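Local coordinates for protein AT-less polyketide synthase (PDB 4TKT) that probably catalyses the decarboxylative Claisen condensation that extends a growing polyketide chain, as a ketosynthase domain of the AT-less type I synthase for isomigrastatin, at residues A[30-35]-A[380-385]; A[95-100]-A[251-256]; A[136-141]-A[212-217]. One frame throughout, in Å; residues are numbered along the deposited sequence.

Contact 1: residues A[30-35]-A[380-385]; sequences NLLAGR and HGTLVP
V384 packs its CG1 methyl under the last turn of helix 24-32. The apolar part of the contact centres on this methyl. CG1 lies 4.2 Å from L31 CB and 3.9 Å from L32 CA. It stands anti to its own carbonyl carbon (chi1 -69°), which lays it against the backbone where L31 joins L32. L32 starts out pointing away from 380-385. Its CG is anti to the backbone N (chi1 -175°), and this swings CD1 back to 4.0 Å from T382 CG2. The two side chains cross there at about a right angle.

Both segments carry a helix end of the same kind. G34 closes helix 24-32 and G381 closes helix 366-380, each with positive phi in a Schellman motif. The contact therefore joins the C-terminal end of one helix to the short strand 382-383 and the residues just after it, which follow the other. Both belong to the ketosynthase family region. W28, on helix 24-32, also touches T382 and V384 and stacks on the ring of H380.

The carbonyl of L31 has carbon neighbours across the contact, V384 CB at 3.4 Å and P385 CD at 3.6 Å. Its polar link to 380-385 goes through a water. The water donates hydrogen bonds to L31 O and P385 O, each 2.9 Å long. G34 N reaches L31 O as well, but weakly.

Within 380-385, T382 OG1 donates to H380 O at 3.0 Å. The hydroxyl sits well above the carbonyl plane. Q377 holds V384 N through its side-chain OE1.

Contact 2: residues A[95-100]-A[251-256]; sequences ERLFLQ and EGVGAV
V253 points at helix 93-109 and sets one methyl against the L97 side chain and the other between the L97 carbonyl and the F98 ring. This is helix-on-sheet packing in the thiolase-like core of the ketosynthase. Strand 252-260 belongs to the large mixed sheet, and the helix packs on its face, running in roughly the same direction as the strand. The axes of 95-100 and 252-256 approach to 8.2 Å, with their directions 38° apart. All the touching residues are buried.

V253 has CG1 anti to its backbone N (chi1 -168°) and CG2 anti to its carbonyl carbon. The methyls therefore meet different groups of the helix. CG2 goes to L97 and lies 3.8 Å from L97 CB. L97 CD1 meets the same methyl. L97 runs at roughly a right angle to V253. CG1 lies 3.9 Å from F98 CD1 and also touches the backbone of L97, 3.8 Å from L97 O.

F98 begins alongside the strand rather than facing it. Its first torsion (chi1 -165°) places CG opposite the backbone N and carries the ring to 253-255. The ring presents an edge, with V253 CG1 close to the ring plane. Helix 163-173 touches the same phenylalanine through I165 and V169, so the ring is wedged between that helix and the sheet.

G254 brings no side chain to the interface. In the sheet, G254 pairs with G212 of strand 208-214, while V253 and A255 bond to R17 and A15 of strand 9-17. A255 adds only a methyl, with CB 4.3 Å from F98 CE1 and set obliquely to the ring. The same CE1 lies 3.8 Å from G254 O, which meets the ring at its edge, near the ring plane.

Contact 3: residues A[136-141]-A[212-217]; sequences GAMYSE and GVNLSV
Y139 lays one edge of its ring against the side-chain carbonyl of N214. N214 OD1 lies near the ring plane, 3.2 Å from Y139 CD2. The ring and amide planes are 51° apart. A chi1 of -176° extends the N214 side chain away from its own backbone N and brings the amide to this edge. Its ND2 is hydrogen-bonded to G250 O. The tyrosine OH bonds to E363, and K221 makes a cation-pi contact with the ring.

A water sits beside this pair. It accepts from Y139 N at 3.0 Å and can donate to N214 OD1.

The two segments run nearly parallel as they leave neighbouring strands of the large sheet. G136 and G212 form the last parallel bridge between strands 129-136 and 208-214, in the thiolase-like core of the ketosynthase. V213 N donates to G136 O at 3.0 Å, with an N-H...O angle of 160°. A CA-H...O contact from G212 CA, 3.2 Å long, reaches the same oxygen. Just beyond, A137 CB packs on V213 CG1.

Past the bridge the chains separate, and water takes over from direct pairing. A second water donates to E141 OE1 and to L215 O, at 2.9 Å each. K221 also bonds to L215 O. Nearer the backbone E141 makes an apolar contact, with CB 3.8 Å from V217 CG2.

Contacts 2 and 3 are buried and meet in the large sheet, where strands 252-260 and 208-214 are neighbours. Their centres are 10 Å apart. They join directly: G252 N lies 2.9 Å from N214 O, and E251 OE2 lies 2.8 Å from S216 N, both probable hydrogen bonds. Contact 1 is partly buried. Its centre is 23 Å from that of contact 2 and 27 Å from that of contact 3, and it touches neither. Contact 2 is mainly apolar, helix on sheet. Contact 3 mixes a strand bridge with waters and polar side chains. Contact 1 joins a helix end to strand 382-383 and the residues after it, through methyls, a proline ring and one water.

Contact 1: residues A[30-35]-A[380-385]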
loop_
_atom_site.group_PDB
_atom_site.type_symbol
_atom_site.label_atom_id
_atom_site.label_comp_id
_atom_site.label_asym_id
_atom_site.label_seq_id
_atom_site.Cartn_x
_atom_site.Cartn_y
_atom_site.Cartn_z
ATOM N N ASN A 30 1.637 -7.104 13.275
ATOM C CA ASN A 30 3.021 -6.799 13.617
ATOM C C ASN A 30 3.151 -5.480 14.371
ATOM O O ASN A 30 3.876 -5.387 15.362
ATOM C CB ASN A 30 3.883 -6.759 12.355
ATOM C CG ASN A 30 4.003 -8.111 11.690
ATOM O OD1 ASN A 30 3.388 -9.085 12.122
ATOM N ND2 ASN A 30 4.795 -8.179 10.626
ATOM N N LEU A 31 2.445 -4.462 13.890
ATOM C CA LEU A 31 2.471 -3.145 14.510
ATOM C C LEU A 31 1.878 -3.184 15.914
ATOM O O LEU A 31 2.373 -2.525 16.827
ATOM C CB LEU A 31 1.712 -2.131 13.651
ATOM C CG LEU A 31 2.381 -1.682 12.352
ATOM C CD1 LEU A 31 1.443 -0.790 11.558
ATOM C CD2 LEU A 31 3.688 -0.960 12.645
ATOM N N LEU A 32 0.814 -3.961 16.078
ATOM C CA LEU A 32 0.128 -4.044 17.358
ATOM C C LEU A 32 0.970 -4.786 18.389
ATOM O O LEU A 32 0.980 -4.428 19.565
ATOM C CB LEU A 32 -1.229 -4.730 17.192
ATOM C CG LEU A 32 -2.123 -4.787 18.430
ATOM C CD1 LEU A 32 -2.280 -3.406 19.045
ATOM C CD2 LEU A 32 -3.479 -5.367 18.065
ATOM N N ALA A 33 1.685 -5.810 17.938
ATOM C CA ALA A 33 2.493 -6.629 18.834
ATOM C C ALA A 33 3.881 -6.032 19.062
ATOM O O ALA A 33 4.701 -6.609 19.777
ATOM C CB ALA A 33 2.613 -8.044 18.289
ATOM N N GLY A 34 4.136 -4.877 18.456
ATOM C CA GLY A 34 5.417 -4.207 18.596
ATOM C C GLY A 34 6.557 -5.044 18.052
ATOM O O GLY A 34 7.662 -5.040 18.593
ATOM N N ARG A 35 6.281 -5.763 16.970
ATOM C CA ARG A 35 7.239 -6.701 16.406
ATOM C C ARG A 35 8.329 -6.005 15.592
ATOM O O ARG A 35 8.064 -5.050 14.860
ATOM C CB ARG A 35 6.509 -7.732 15.542
ATOM C CG ARG A 35 7.388 -8.863 15.035
ATOM C CD ARG A 35 6.556 -10.052 14.575
ATOM N NE ARG A 35 5.756 -10.611 15.663
ATOM C CZ ARG A 35 4.433 -10.511 15.749
ATOM N NH1 ARG A 35 3.749 -9.879 14.804
ATOM N NH2 ARG A 35 3.791 -11.050 16.777
ATOM N N HIS A 380 -8.700 0.915 13.751
ATOM C CA HIS A 380 -8.888 0.096 14.942
ATOM C C HIS A 380 -8.927 0.937 16.214
ATOM O O HIS A 380 -9.084 0.400 17.310
ATOM C CB HIS A 380 -7.782 -0.955 15.046
ATOM C CG HIS A 380 -7.791 -1.953 13.930
ATOM N ND1 HIS A 380 -6.858 -1.945 12.915
ATOM C CD2 HIS A 380 -8.625 -2.986 13.664
ATOM C CE1 HIS A 380 -7.114 -2.932 12.076
ATOM N NE2 HIS A 380 -8.181 -3.579 12.508
ATOM N N GLY A 381 -8.790 2.251 16.061
ATOM C CA GLY A 381 -8.812 3.163 17.192
ATOM C C GLY A 381 -7.767 2.812 18.232
ATOM O O GLY A 381 -8.041 2.815 19.433
ATOM N N THR A 382 -6.562 2.503 17.765
ATOM C CA THR A 382 -5.493 2.048 18.643
ATOM C C THR A 382 -4.146 2.630 18.236
ATOM O O THR A 382 -3.764 2.574 17.069
ATOM C CB THR A 382 -5.390 0.509 18.642
ATOM O OG1 THR A 382 -6.643 -0.059 19.039
ATOM C CG2 THR A 382 -4.300 0.044 19.596
ATOM N N LEU A 383 -3.434 3.192 19.203
ATOM C CA LEU A 383 -2.081 3.678 18.970
ATOM C C LEU A 383 -1.076 2.565 19.241
ATOM O O LEU A 383 -1.114 1.922 20.291
ATOM C CB LEU A 383 -1.787 4.892 19.847
ATOM C CG LEU A 383 -2.643 6.124 19.548
ATOM C CD1 LEU A 383 -2.463 7.182 20.623
ATOM C CD2 LEU A 383 -2.288 6.680 18.180
ATOM N N VAL A 384 -0.180 2.336 18.287
ATOM C CA VAL A 384 0.776 1.241 18.384
ATOM C C VAL A 384 2.149 1.730 18.843
ATOM O O VAL A 384 2.498 2.891 18.631
ATOM C CB VAL A 384 0.912 0.505 17.037
ATOM C CG1 VAL A 384 -0.364 -0.261 16.724
ATOM C CG2 VAL A 384 1.245 1.483 15.931
ATOM N N PRO A 385 2.929 0.845 19.484
ATOM C CA PRO A 385 4.252 1.196 20.014
ATOM C C PRO A 385 5.255 1.658 18.960
ATOM O O PRO A 385 5.158 1.286 17.791
ATOM C CB PRO A 385 4.732 -0.114 20.648
ATOM C CG PRO A 385 3.496 -0.859 20.960
ATOM C CD PRO A 385 2.539 -0.525 19.866
HETATM O O HOH W 1 5.059 -1.481 16.934
#

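Contact 2: residues A[95-100]-A[251-256]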
loop_
_atom_site.group_PDB
_atom_site.type_symbol
_atom_site.label_atom_id
_atom_site.label_comp_id
_atom_site.label_asym_id
_atom_site.label_seq_id
_atom_site.Cartn_x
_atom_site.Cartn_y
_atom_site.Cartn_z
ATOM N N GLU A 95 8.772 -2.992 -10.888
ATOM C CA GLU A 95 7.641 -2.927 -11.808
ATOM C C GLU A 95 6.702 -4.107 -11.580
ATOM O O GLU A 95 5.480 -3.951 -11.568
ATOM C CB GLU A 95 8.109 -2.921 -13.265
ATOM C CG GLU A 95 9.155 -1.879 -13.598
ATOM C CD GLU A 95 9.672 -2.016 -15.017
ATOM O OE1 GLU A 95 8.919 -2.526 -15.875
ATOM O OE2 GLU A 95 10.828 -1.621 -15.275
ATOM N N ARG A 96 7.282 -5.289 -11.404
ATOM C CA ARG A 96 6.500 -6.505 -11.221
ATOM C C ARG A 96 5.646 -6.439 -9.960
ATOM O O ARG A 96 4.450 -6.730 -9.999
ATOM C CB ARG A 96 7.415 -7.732 -11.168
ATOM C CG ARG A 96 8.124 -8.044 -12.481
ATOM C CD ARG A 96 8.860 -9.373 -12.394
ATOM N NE ARG A 96 10.308 -9.221 -12.498
ATOM C CZ ARG A 96 11.185 -10.082 -11.994
ATOM N NH1 ARG A 96 10.764 -11.152 -11.335
ATOM N NH2 ARG A 96 12.485 -9.871 -12.140
ATOM N N LEU A 97 6.255 -6.044 -8.848
ATOM C CA LEU A 97 5.549 -6.015 -7.572
ATOM C C LEU A 97 4.518 -4.891 -7.505
ATOM O O LEU A 97 3.520 -5.002 -6.793
ATOM C CB LEU A 97 6.537 -5.883 -6.410
ATOM C CG LEU A 97 7.479 -7.068 -6.188
ATOM C CD1 LEU A 97 8.063 -7.042 -4.784
ATOM C CD2 LEU A 97 6.767 -8.382 -6.446
ATOM N N PHE A 98 4.754 -3.810 -8.240
ATOM C CA PHE A 98 3.817 -2.696 -8.229
ATOM C C PHE A 98 2.586 -3.042 -9.057
ATOM O O PHE A 98 1.475 -2.625 -8.731
ATOM C CB PHE A 98 4.469 -1.414 -8.747
ATOM C CG PHE A 98 3.685 -0.171 -8.432
ATOM C CD1 PHE A 98 3.468 0.210 -7.116
ATOM C CD2 PHE A 98 3.161 0.613 -9.446
ATOM C CE1 PHE A 98 2.744 1.350 -6.817
ATOM C CE2 PHE A 98 2.437 1.756 -9.156
ATOM C CZ PHE A 98 2.228 2.127 -7.838
ATOM N N LEU A 99 2.789 -3.806 -10.125
ATOM C CA LEU A 99 1.673 -4.333 -10.904
ATOM C C LEU A 99 0.726 -5.123 -10.009
ATOM O O LEU A 99 -0.483 -4.899 -10.020
ATOM C CB LEU A 99 2.175 -5.217 -12.047
ATOM C CG LEU A 99 2.335 -4.555 -13.415
ATOM C CD1 LEU A 99 2.948 -5.526 -14.410
ATOM C CD2 LEU A 99 0.992 -4.049 -13.918
ATOM N N GLN A 100 1.289 -6.041 -9.228
ATOM C CA GLN A 100 0.497 -6.882 -8.337
ATOM C C GLN A 100 -0.140 -6.055 -7.224
ATOM O O GLN A 100 -1.272 -6.309 -6.816
ATOM C CB GLN A 100 1.366 -7.999 -7.754
ATOM C CG GLN A 100 1.839 -8.997 -8.808
ATOM C CD GLN A 100 2.624 -10.157 -8.226
ATOM O OE1 GLN A 100 3.131 -10.083 -7.107
ATOM N NE2 GLN A 100 2.727 -11.241 -8.989
ATOM N N GLU A 251 12.580 -2.860 2.431
ATOM C CA GLU A 251 11.840 -3.069 1.190
ATOM C C GLU A 251 10.344 -2.889 1.411
ATOM O O GLU A 251 9.842 -3.147 2.500
ATOM C CB GLU A 251 12.111 -4.465 0.627
ATOM C CG GLU A 251 13.513 -4.669 0.095
ATOM C CD GLU A 251 13.724 -6.068 -0.445
ATOM O OE1 GLU A 251 13.090 -7.012 0.074
ATOM O OE2 GLU A 251 14.519 -6.224 -1.394
ATOM N N GLY A 252 9.628 -2.456 0.379
ATOM C CA GLY A 252 8.194 -2.278 0.505
ATOM C C GLY A 252 7.496 -1.842 -0.765
ATOM O O GLY A 252 8.068 -1.136 -1.595
ATOM N N VAL A 253 6.252 -2.283 -0.919
ATOM C CA VAL A 253 5.403 -1.863 -2.027
ATOM C C VAL A 253 4.015 -1.541 -1.492
ATOM O O VAL A 253 3.422 -2.352 -0.785
ATOM C CB VAL A 253 5.274 -2.944 -3.120
ATOM C CG1 VAL A 253 4.629 -2.355 -4.363
ATOM C CG2 VAL A 253 6.627 -3.544 -3.461
ATOM N N GLY A 254 3.495 -0.367 -1.822
ATOM C CA GLY A 254 2.179 0.020 -1.354
ATOM C C GLY A 254 1.490 0.980 -2.297
ATOM O O GLY A 254 2.145 1.642 -3.106
ATOM N N ALA A 255 0.167 1.056 -2.195
ATOM C CA ALA A 255 -0.610 1.972 -3.024
ATOM C C ALA A 255 -1.975 2.276 -2.416
ATOM O O ALA A 255 -2.505 1.496 -1.625
ATOM C CB ALA A 255 -0.780 1.405 -4.422
ATOM N N VAL A 256 -2.530 3.423 -2.786
ATOM C CA VAL A 256 -3.891 3.777 -2.413
ATOM C C VAL A 256 -4.671 4.205 -3.647
ATOM O O VAL A 256 -4.106 4.765 -4.587
ATOM C CB VAL A 256 -3.930 4.913 -1.370
ATOM C CG1 VAL A 256 -3.560 4.391 0.001
ATOM C CG2 VAL A 256 -3.009 6.047 -1.783
#

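Contact 3: residues A[136-141]-A[212-217]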
loop_
_atom_site.group_PDB
_atom_site.type_symbol
_atom_site.label_atom_id
_atom_site.label_comp_id
_atom_site.label_asym_id
_atom_site.label_seq_id
_atom_site.Cartn_x
_atom_site.Cartn_y
_atom_site.Cartn_z
ATOM N N GLY A 136 5.996 6.448 -6.822
ATOM C CA GLY A 136 7.238 6.976 -6.295
ATOM C C GLY A 136 8.295 5.894 -6.203
ATOM O O GLY A 136 8.052 4.826 -5.640
ATOM N N ALA A 137 9.466 6.167 -6.767
ATOM C CA ALA A 137 10.593 5.244 -6.698
ATOM C C ALA A 137 11.886 6.016 -6.904
ATOM O O ALA A 137 11.877 7.083 -7.513
ATOM C CB ALA A 137 10.451 4.148 -7.731
HETATM N N MSE A 138 12.999 5.483 -6.407
HETATM C CA MSE A 138 14.262 6.207 -6.498
HETATM C C MSE A 138 15.453 5.362 -6.957
HETATM O O MSE A 138 16.491 5.911 -7.320
HETATM C CB MSE A 138 14.591 6.852 -5.151
HETATM C CG MSE A 138 14.800 5.874 -4.006
HETATM SE SE MSE A 138 15.349 6.769 -2.349
HETATM C CE MSE A 138 17.091 7.439 -2.910
ATOM N N TYR A 139 15.313 4.040 -6.948
ATOM C CA TYR A 139 16.421 3.166 -7.338
ATOM C C TYR A 139 16.147 2.399 -8.623
ATOM O O TYR A 139 15.040 1.909 -8.839
ATOM C CB TYR A 139 16.741 2.162 -6.227
ATOM C CG TYR A 139 17.334 2.772 -4.981
ATOM C CD1 TYR A 139 18.621 3.294 -4.988
ATOM C CD2 TYR A 139 16.616 2.807 -3.792
ATOM C CE1 TYR A 139 19.174 3.849 -3.847
ATOM C CE2 TYR A 139 17.158 3.359 -2.645
ATOM C CZ TYR A 139 18.439 3.879 -2.679
ATOM O OH TYR A 139 18.988 4.432 -1.545
ATOM N N SER A 140 17.169 2.294 -9.466
ATOM C CA SER A 140 17.127 1.430 -10.642
ATOM C C SER A 140 18.309 0.475 -10.615
ATOM O O SER A 140 19.208 0.569 -11.447
ATOM C CB SER A 140 17.146 2.248 -11.929
ATOM O OG SER A 140 15.942 2.972 -12.085
ATOM N N GLU A 141 18.297 -0.446 -9.657
ATOM C CA GLU A 141 19.452 -1.295 -9.391
ATOM C C GLU A 141 19.517 -2.570 -10.228
ATOM O O GLU A 141 20.610 -3.059 -10.510
ATOM C CB GLU A 141 19.483 -1.673 -7.915
ATOM C CG GLU A 141 19.800 -0.518 -6.993
ATOM C CD GLU A 141 19.961 -0.966 -5.556
ATOM O OE1 GLU A 141 19.090 -1.723 -5.065
ATOM O OE2 GLU A 141 20.965 -0.572 -4.926
ATOM N N GLY A 212 4.131 3.934 -3.699
ATOM C CA GLY A 212 5.574 3.895 -3.823
ATOM C C GLY A 212 6.104 2.476 -3.777
ATOM O O GLY A 212 5.451 1.571 -3.263
ATOM N N VAL A 213 7.296 2.282 -4.326
ATOM C CA VAL A 213 7.930 0.975 -4.325
ATOM C C VAL A 213 9.427 1.126 -4.083
ATOM O O VAL A 213 10.068 2.033 -4.617
ATOM C CB VAL A 213 7.676 0.221 -5.651
ATOM C CG1 VAL A 213 8.067 1.079 -6.846
ATOM C CG2 VAL A 213 8.415 -1.110 -5.671
ATOM N N ASN A 214 9.979 0.246 -3.256
ATOM C CA ASN A 214 11.405 0.261 -2.988
ATOM C C ASN A 214 11.931 -1.125 -2.651
ATOM O O ASN A 214 11.465 -1.758 -1.706
ATOM C CB ASN A 214 11.716 1.230 -1.850
ATOM C CG ASN A 214 13.200 1.368 -1.598
ATOM O OD1 ASN A 214 13.901 2.061 -2.332
ATOM N ND2 ASN A 214 13.690 0.709 -0.555
ATOM N N LEU A 215 12.903 -1.591 -3.429
ATOM C CA LEU A 215 13.496 -2.904 -3.204
ATOM C C LEU A 215 15.008 -2.813 -3.041
ATOM O O LEU A 215 15.641 -1.874 -3.527
ATOM C CB LEU A 215 13.150 -3.852 -4.356
ATOM C CG LEU A 215 11.661 -4.118 -4.588
ATOM C CD1 LEU A 215 11.453 -5.080 -5.749
ATOM C CD2 LEU A 215 11.001 -4.649 -3.320
ATOM N N SER A 216 15.580 -3.794 -2.352
ATOM C CA SER A 216 17.026 -3.873 -2.189
ATOM C C SER A 216 17.557 -5.101 -2.913
ATOM O O SER A 216 17.804 -6.137 -2.297
ATOM C CB SER A 216 17.407 -3.921 -0.707
ATOM O OG SER A 216 16.977 -2.753 -0.026
ATOM N N VAL A 217 17.741 -4.980 -4.223
ATOM C CA VAL A 217 18.060 -6.135 -5.054
ATOM C C VAL A 217 19.553 -6.270 -5.350
ATOM O O VAL A 217 19.991 -7.265 -5.926
ATOM C CB VAL A 217 17.297 -6.073 -6.389
ATOM C CG1 VAL A 217 15.826 -5.771 -6.141
ATOM C CG2 VAL A 217 17.899 -5.019 -7.286
HETATM O O HOH W 2 13.330 2.408 -5.487
HETATM O O HOH W 3 16.512 -1.686 -6.321
#